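Local coordinates for HTH-type transcriptional regulator PrpR (Mycobacterium tuberculosis, PDB 6D2S), which regulates transcription of the enzymes that break down short-chain fatty acids through the glyoxylate and methylcitrate cycles, and is required for assimilating cholesterol-derived propionate, at residues 66-78 with 88-100. Residues are numbered along the deposited sequence; the frame is centred on the assembly and turned at random.
Sequences KRRYHPDTKVLRV and AFQIATQLALVGQ
Arg67 reaches from the edge strand 67-70 down across helix 88-99 and shows how a long polar side chain can fill the seam between a hairpin and a helix. Its CG lies between the backbone N and the carbonyl carbon (chi1 75°), and from there the chain runs extended to NE, laying the guanidinium over the helix. NH1 donates to Gln90 OE1 at 2.7 Å, with that oxygen in the guanidinium plane and the two flat groups only 24° apart. Thr93 CG2 is the bump beneath one face, 3.6 Å from Arg67 NH2, while Leu97 CD1 meets the same nitrogen obliquely.

Gln90, bent at chi2, is wedged between neighbours: Lys66 CB presses on its CD at 3.6 Å as the two side chains cross at about a right angle, and its NE2 donates to Gln86, one turn earlier in the helix. Farther along, the amide of Gln94 lies stacked over one face of the Tyr69 ring, the planes 18° apart. Val98 CG1 meets the same ring obliquely, 4.3 Å from Tyr69 CE2.

Under this polar layer the central strand of the sheet supplies the bumps. Leu76 CD2 drops into a hollow walled by Ile91 CA, Gln94 CB at 3.6 Å and, farther off, Gln90 O. The two methyls of Val78 fork, CG1 resting on Gln90 CB and CG2 on Ile91 CG1. Ile91 carries the packing on to Val55 of the adjoining strand and to Leu43 and Met47 of helix 39-51. In this IrrE N-terminal-like domain, Thr93 and Leu97 probably stand where Peptidase_MA relatives carry the zinc-binding histidines of HExxH, and Gln94 where they carry the glutamate, consistent with a degenerate metallopeptidase helix beside its edge strand.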
loop_
_atom_site.group_PDB
_atom_site.type_symbol
_atom_site.label_atom_id
_atom_site.label_comp_id
_atom_site.label_asym_id
_atom_site.label_seq_id
_atom_site.Cartn_x
_atom_site.Cartn_y
_atom_site.Cartn_z
ATOM N N LYS A 66 -4.385 -8.097 13.686
ATOM C CA LYS A 66 -5.494 -7.487 12.957
ATOM C C LYS A 66 -6.456 -8.523 12.389
ATOM O O LYS A 66 -7.584 -8.169 12.025
ATOM C CB LYS A 66 -4.984 -6.585 11.824
ATOM C CG LYS A 66 -4.208 -5.361 12.298
ATOM C CD LYS A 66 -3.853 -4.444 11.131
ATOM C CE LYS A 66 -3.119 -3.189 11.607
ATOM N NZ LYS A 66 -2.996 -2.176 10.509
ATOM N N ARG A 67 -6.041 -9.783 12.300
ATOM C CA ARG A 67 -6.924 -10.836 11.832
ATOM C C ARG A 67 -6.414 -12.174 12.345
ATOM O O ARG A 67 -5.253 -12.308 12.748
ATOM C CB ARG A 67 -7.030 -10.852 10.299
ATOM C CG ARG A 67 -5.788 -11.424 9.615
ATOM C CD ARG A 67 -5.907 -11.435 8.082
ATOM N NE ARG A 67 -4.711 -12.045 7.515
ATOM C CZ ARG A 67 -3.592 -11.384 7.228
ATOM N NH1 ARG A 67 -3.506 -10.070 7.433
ATOM N NH2 ARG A 67 -2.552 -12.040 6.733
ATOM N N ARG A 68 -7.311 -13.158 12.341
ATOM C CA ARG A 68 -6.960 -14.543 12.638
ATOM C C ARG A 68 -7.868 -15.424 11.797
ATOM O O ARG A 68 -9.093 -15.349 11.927
ATOM C CB ARG A 68 -7.120 -14.870 14.130
ATOM C CG ARG A 68 -6.629 -16.267 14.532
ATOM C CD ARG A 68 -5.121 -16.385 14.371
ATOM N NE ARG A 68 -4.625 -17.748 14.551
ATOM C CZ ARG A 68 -4.016 -18.183 15.649
ATOM N NH1 ARG A 68 -3.826 -17.366 16.677
ATOM N NH2 ARG A 68 -3.592 -19.434 15.719
ATOM N N TYR A 69 -7.276 -16.240 10.931
ATOM C CA TYR A 69 -8.042 -17.155 10.109
ATOM C C TYR A 69 -8.158 -18.495 10.827
ATOM O O TYR A 69 -7.170 -19.009 11.359
ATOM C CB TYR A 69 -7.389 -17.316 8.736
ATOM C CG TYR A 69 -8.203 -18.179 7.809
ATOM C CD1 TYR A 69 -9.539 -17.886 7.568
ATOM C CD2 TYR A 69 -7.642 -19.280 7.171
ATOM C CE1 TYR A 69 -10.299 -18.662 6.731
ATOM C CE2 TYR A 69 -8.398 -20.064 6.324
ATOM C CZ TYR A 69 -9.722 -19.748 6.108
ATOM O OH TYR A 69 -10.491 -20.523 5.278
ATOM N N HIS A 70 -9.375 -19.039 10.861
ATOM C CA HIS A 70 -9.681 -20.334 11.462
ATOM C C HIS A 70 -9.964 -21.317 10.328
ATOM O O HIS A 70 -11.124 -21.496 9.922
ATOM C CB HIS A 70 -10.877 -20.224 12.415
ATOM C CG HIS A 70 -10.600 -19.411 13.647
ATOM N ND1 HIS A 70 -10.579 -19.960 14.914
ATOM C CD2 HIS A 70 -10.337 -18.092 13.808
ATOM C CE1 HIS A 70 -10.312 -19.016 15.799
ATOM N NE2 HIS A 70 -10.157 -17.873 15.154
ATOM N N PRO A 71 -8.944 -21.988 9.792
ATOM C CA PRO A 71 -9.150 -22.788 8.569
ATOM C C PRO A 71 -10.045 -23.993 8.764
ATOM O O PRO A 71 -10.635 -24.470 7.785
ATOM C CB PRO A 71 -7.730 -23.213 8.182
ATOM C CG PRO A 71 -6.964 -23.177 9.460
ATOM C CD PRO A 71 -7.554 -22.043 10.270
ATOM N N ASP A 72 -10.174 -24.503 9.987
ATOM C CA ASP A 72 -10.919 -25.739 10.182
ATOM C C ASP A 72 -12.425 -25.537 10.085
ATOM O O ASP A 72 -13.149 -26.493 9.794
ATOM C CB ASP A 72 -10.527 -26.354 11.530
ATOM C CG ASP A 72 -9.032 -26.630 11.614
ATOM O OD1 ASP A 72 -8.598 -27.694 11.126
ATOM O OD2 ASP A 72 -8.281 -25.762 12.109
ATOM N N THR A 73 -12.916 -24.324 10.331
ATOM C CA THR A 73 -14.326 -24.003 10.141
ATOM C C THR A 73 -14.513 -22.833 9.174
ATOM O O THR A 73 -15.636 -22.339 9.018
ATOM C CB THR A 73 -14.981 -23.698 11.497
ATOM O OG1 THR A 73 -16.373 -23.414 11.316
ATOM C CG2 THR A 73 -14.310 -22.501 12.160
ATOM N N LYS A 74 -13.438 -22.375 8.533
ATOM C CA LYS A 74 -13.480 -21.331 7.501
ATOM C C LYS A 74 -14.110 -20.041 8.034
ATOM O O LYS A 74 -15.070 -19.501 7.481
ATOM C CB LYS A 74 -14.216 -21.830 6.251
ATOM C CG LYS A 74 -13.555 -23.042 5.602
ATOM C CD LYS A 74 -14.059 -23.264 4.186
ATOM C CE LYS A 74 -15.563 -23.459 4.158
ATOM N NZ LYS A 74 -16.068 -23.591 2.761
ATOM N N VAL A 75 -13.543 -19.550 9.129
ATOM C CA VAL A 75 -13.955 -18.286 9.730
ATOM C C VAL A 75 -12.759 -17.356 9.743
ATOM O O VAL A 75 -11.674 -17.746 10.181
ATOM C CB VAL A 75 -14.494 -18.480 11.161
ATOM C CG1 VAL A 75 -14.597 -17.119 11.875
ATOM C CG2 VAL A 75 -15.844 -19.173 11.133
ATOM N N LEU A 76 -12.959 -16.112 9.298
ATOM C CA LEU A 76 -11.922 -15.091 9.385
ATOM C C LEU A 76 -12.375 -14.058 10.406
ATOM O O LEU A 76 -13.370 -13.359 10.185
ATOM C CB LEU A 76 -11.664 -14.423 8.035
ATOM C CG LEU A 76 -10.655 -13.268 8.108
ATOM C CD1 LEU A 76 -9.266 -13.783 8.483
ATOM C CD2 LEU A 76 -10.603 -12.502 6.788
ATOM N N ARG A 77 -11.653 -13.967 11.521
ATOM C CA ARG A 77 -11.896 -12.922 12.507
ATOM C C ARG A 77 -11.053 -11.696 12.179
ATOM O O ARG A 77 -9.864 -11.813 11.865
ATOM C CB ARG A 77 -11.579 -13.437 13.913
ATOM C CG ARG A 77 -12.611 -14.437 14.390
ATOM C CD ARG A 77 -12.075 -15.267 15.541
ATOM N NE ARG A 77 -11.770 -14.448 16.710
ATOM C CZ ARG A 77 -10.753 -14.683 17.535
ATOM N NH1 ARG A 77 -9.929 -15.703 17.307
ATOM N NH2 ARG A 77 -10.553 -13.898 18.586
ATOM N N VAL A 78 -11.677 -10.528 12.235
ATOM C CA VAL A 78 -11.048 -9.271 11.865
ATOM C C VAL A 78 -11.210 -8.327 13.044
ATOM O O VAL A 78 -12.294 -8.245 13.630
ATOM C CB VAL A 78 -11.671 -8.679 10.583
ATOM C CG1 VAL A 78 -11.065 -7.306 10.271
ATOM C CG2 VAL A 78 -11.486 -9.644 9.414
ATOM N N ALA A 88 -11.526 -4.032 5.413
ATOM C CA ALA A 88 -11.492 -4.503 4.033
ATOM C C ALA A 88 -10.101 -5.000 3.661
ATOM O O ALA A 88 -9.957 -6.048 3.013
ATOM C CB ALA A 88 -11.919 -3.381 3.084
ATOM N N PHE A 89 -9.067 -4.251 4.054
ATOM C CA PHE A 89 -7.696 -4.646 3.721
ATOM C C PHE A 89 -7.365 -6.031 4.271
ATOM O O PHE A 89 -6.767 -6.864 3.574
ATOM C CB PHE A 89 -6.716 -3.598 4.254
ATOM C CG PHE A 89 -5.313 -3.778 3.756
ATOM C CD1 PHE A 89 -4.885 -3.121 2.608
ATOM C CD2 PHE A 89 -4.426 -4.567 4.453
ATOM C CE1 PHE A 89 -3.584 -3.268 2.159
ATOM C CE2 PHE A 89 -3.120 -4.735 4.009
ATOM C CZ PHE A 89 -2.702 -4.086 2.866
ATOM N N GLN A 90 -7.763 -6.300 5.512
ATOM C CA GLN A 90 -7.516 -7.613 6.101
ATOM C C GLN A 90 -8.256 -8.711 5.351
ATOM O O GLN A 90 -7.706 -9.794 5.126
ATOM C CB GLN A 90 -7.935 -7.616 7.571
ATOM C CG GLN A 90 -7.090 -6.718 8.436
ATOM C CD GLN A 90 -5.612 -7.050 8.328
ATOM O OE1 GLN A 90 -5.213 -8.203 8.499
ATOM N NE2 GLN A 90 -4.792 -6.036 8.062
ATOM N N ILE A 91 -9.525 -8.470 5.007
ATOM C CA ILE A 91 -10.316 -9.490 4.330
ATOM C C ILE A 91 -9.744 -9.772 2.954
ATOM O O ILE A 91 -9.646 -10.931 2.528
ATOM C CB ILE A 91 -11.793 -9.057 4.244
ATOM C CG1 ILE A 91 -12.353 -8.820 5.647
ATOM C CG2 ILE A 91 -12.610 -10.119 3.496
ATOM C CD1 ILE A 91 -13.651 -7.940 5.655
ATOM N N ALA A 92 -9.353 -8.719 2.232
ATOM C CA ALA A 92 -8.799 -8.921 0.901
ATOM C C ALA A 92 -7.434 -9.594 0.962
ATOM O O ALA A 92 -7.080 -10.356 0.053
ATOM C CB ALA A 92 -8.715 -7.572 0.160
ATOM N N THR A 93 -6.669 -9.345 2.026
ATOM C CA THR A 93 -5.413 -10.066 2.211
ATOM C C THR A 93 -5.670 -11.559 2.356
ATOM O O THR A 93 -5.026 -12.376 1.690
ATOM C CB THR A 93 -4.647 -9.521 3.419
ATOM O OG1 THR A 93 -4.260 -8.167 3.165
ATOM C CG2 THR A 93 -3.365 -10.347 3.661
ATOM N N GLN A 94 -6.658 -11.933 3.184
ATOM C CA GLN A 94 -7.001 -13.347 3.327
ATOM C C GLN A 94 -7.569 -13.918 2.031
ATOM O O GLN A 94 -7.321 -15.085 1.702
ATOM C CB GLN A 94 -7.996 -13.542 4.478
ATOM C CG GLN A 94 -8.177 -15.005 4.876
ATOM C CD GLN A 94 -6.900 -15.583 5.444
ATOM O OE1 GLN A 94 -6.504 -16.713 5.125
ATOM N NE2 GLN A 94 -6.241 -14.806 6.296
ATOM N N LEU A 95 -8.328 -13.110 1.279
ATOM C CA LEU A 95 -8.842 -13.557 -0.014
ATOM C C LEU A 95 -7.702 -13.953 -0.944
ATOM O O LEU A 95 -7.779 -14.971 -1.648
ATOM C CB LEU A 95 -9.690 -12.451 -0.653
ATOM C CG LEU A 95 -10.012 -12.544 -2.158
ATOM C CD1 LEU A 95 -10.659 -13.850 -2.522
ATOM C CD2 LEU A 95 -10.906 -11.367 -2.591
ATOM N N ALA A 96 -6.625 -13.174 -0.942
ATOM C CA ALA A 96 -5.457 -13.540 -1.739
ATOM C C ALA A 96 -4.841 -14.837 -1.243
ATOM O O ALA A 96 -4.498 -15.713 -2.039
ATOM C CB ALA A 96 -4.413 -12.420 -1.707
ATOM N N LEU A 97 -4.664 -14.963 0.071
ATOM C CA LEU A 97 -4.042 -16.166 0.616
ATOM C C LEU A 97 -4.837 -17.426 0.281
ATOM O O LEU A 97 -4.237 -18.487 0.057
ATOM C CB LEU A 97 -3.868 -16.005 2.131
ATOM C CG LEU A 97 -2.851 -14.925 2.534
ATOM C CD1 LEU A 97 -2.828 -14.695 4.054
ATOM C CD2 LEU A 97 -1.457 -15.269 2.022
ATOM N N VAL A 98 -6.172 -17.342 0.207
ATOM C CA VAL A 98 -6.982 -18.546 0.008
ATOM C C VAL A 98 -7.413 -18.732 -1.444
ATOM O O VAL A 98 -7.599 -19.868 -1.897
ATOM C CB VAL A 98 -8.227 -18.563 0.926
ATOM C CG1 VAL A 98 -7.828 -18.436 2.398
ATOM C CG2 VAL A 98 -9.245 -17.506 0.509
ATOM N N GLY A 99 -7.593 -17.642 -2.178
ATOM C CA GLY A 99 -8.130 -17.725 -3.526
ATOM C C GLY A 99 -7.159 -17.398 -4.638
ATOM O O GLY A 99 -7.454 -17.633 -5.812
ATOM N N GLN A 100 -5.998 -16.835 -4.290
ATOM C CA GLN A 100 -4.947 -16.566 -5.263
ATOM C C GLN A 100 -3.648 -17.261 -4.873
ATOM O O GLN A 100 -2.573 -16.824 -5.280
ATOM C CB GLN A 100 -4.703 -15.060 -5.410
ATOM C CG GLN A 100 -5.945 -14.249 -5.727
ATOM C CD GLN A 100 -6.354 -14.346 -7.179
ATOM O OE1 GLN A 100 -5.520 -14.556 -8.059
ATOM N NE2 GLN A 100 -7.642 -14.193 -7.439
#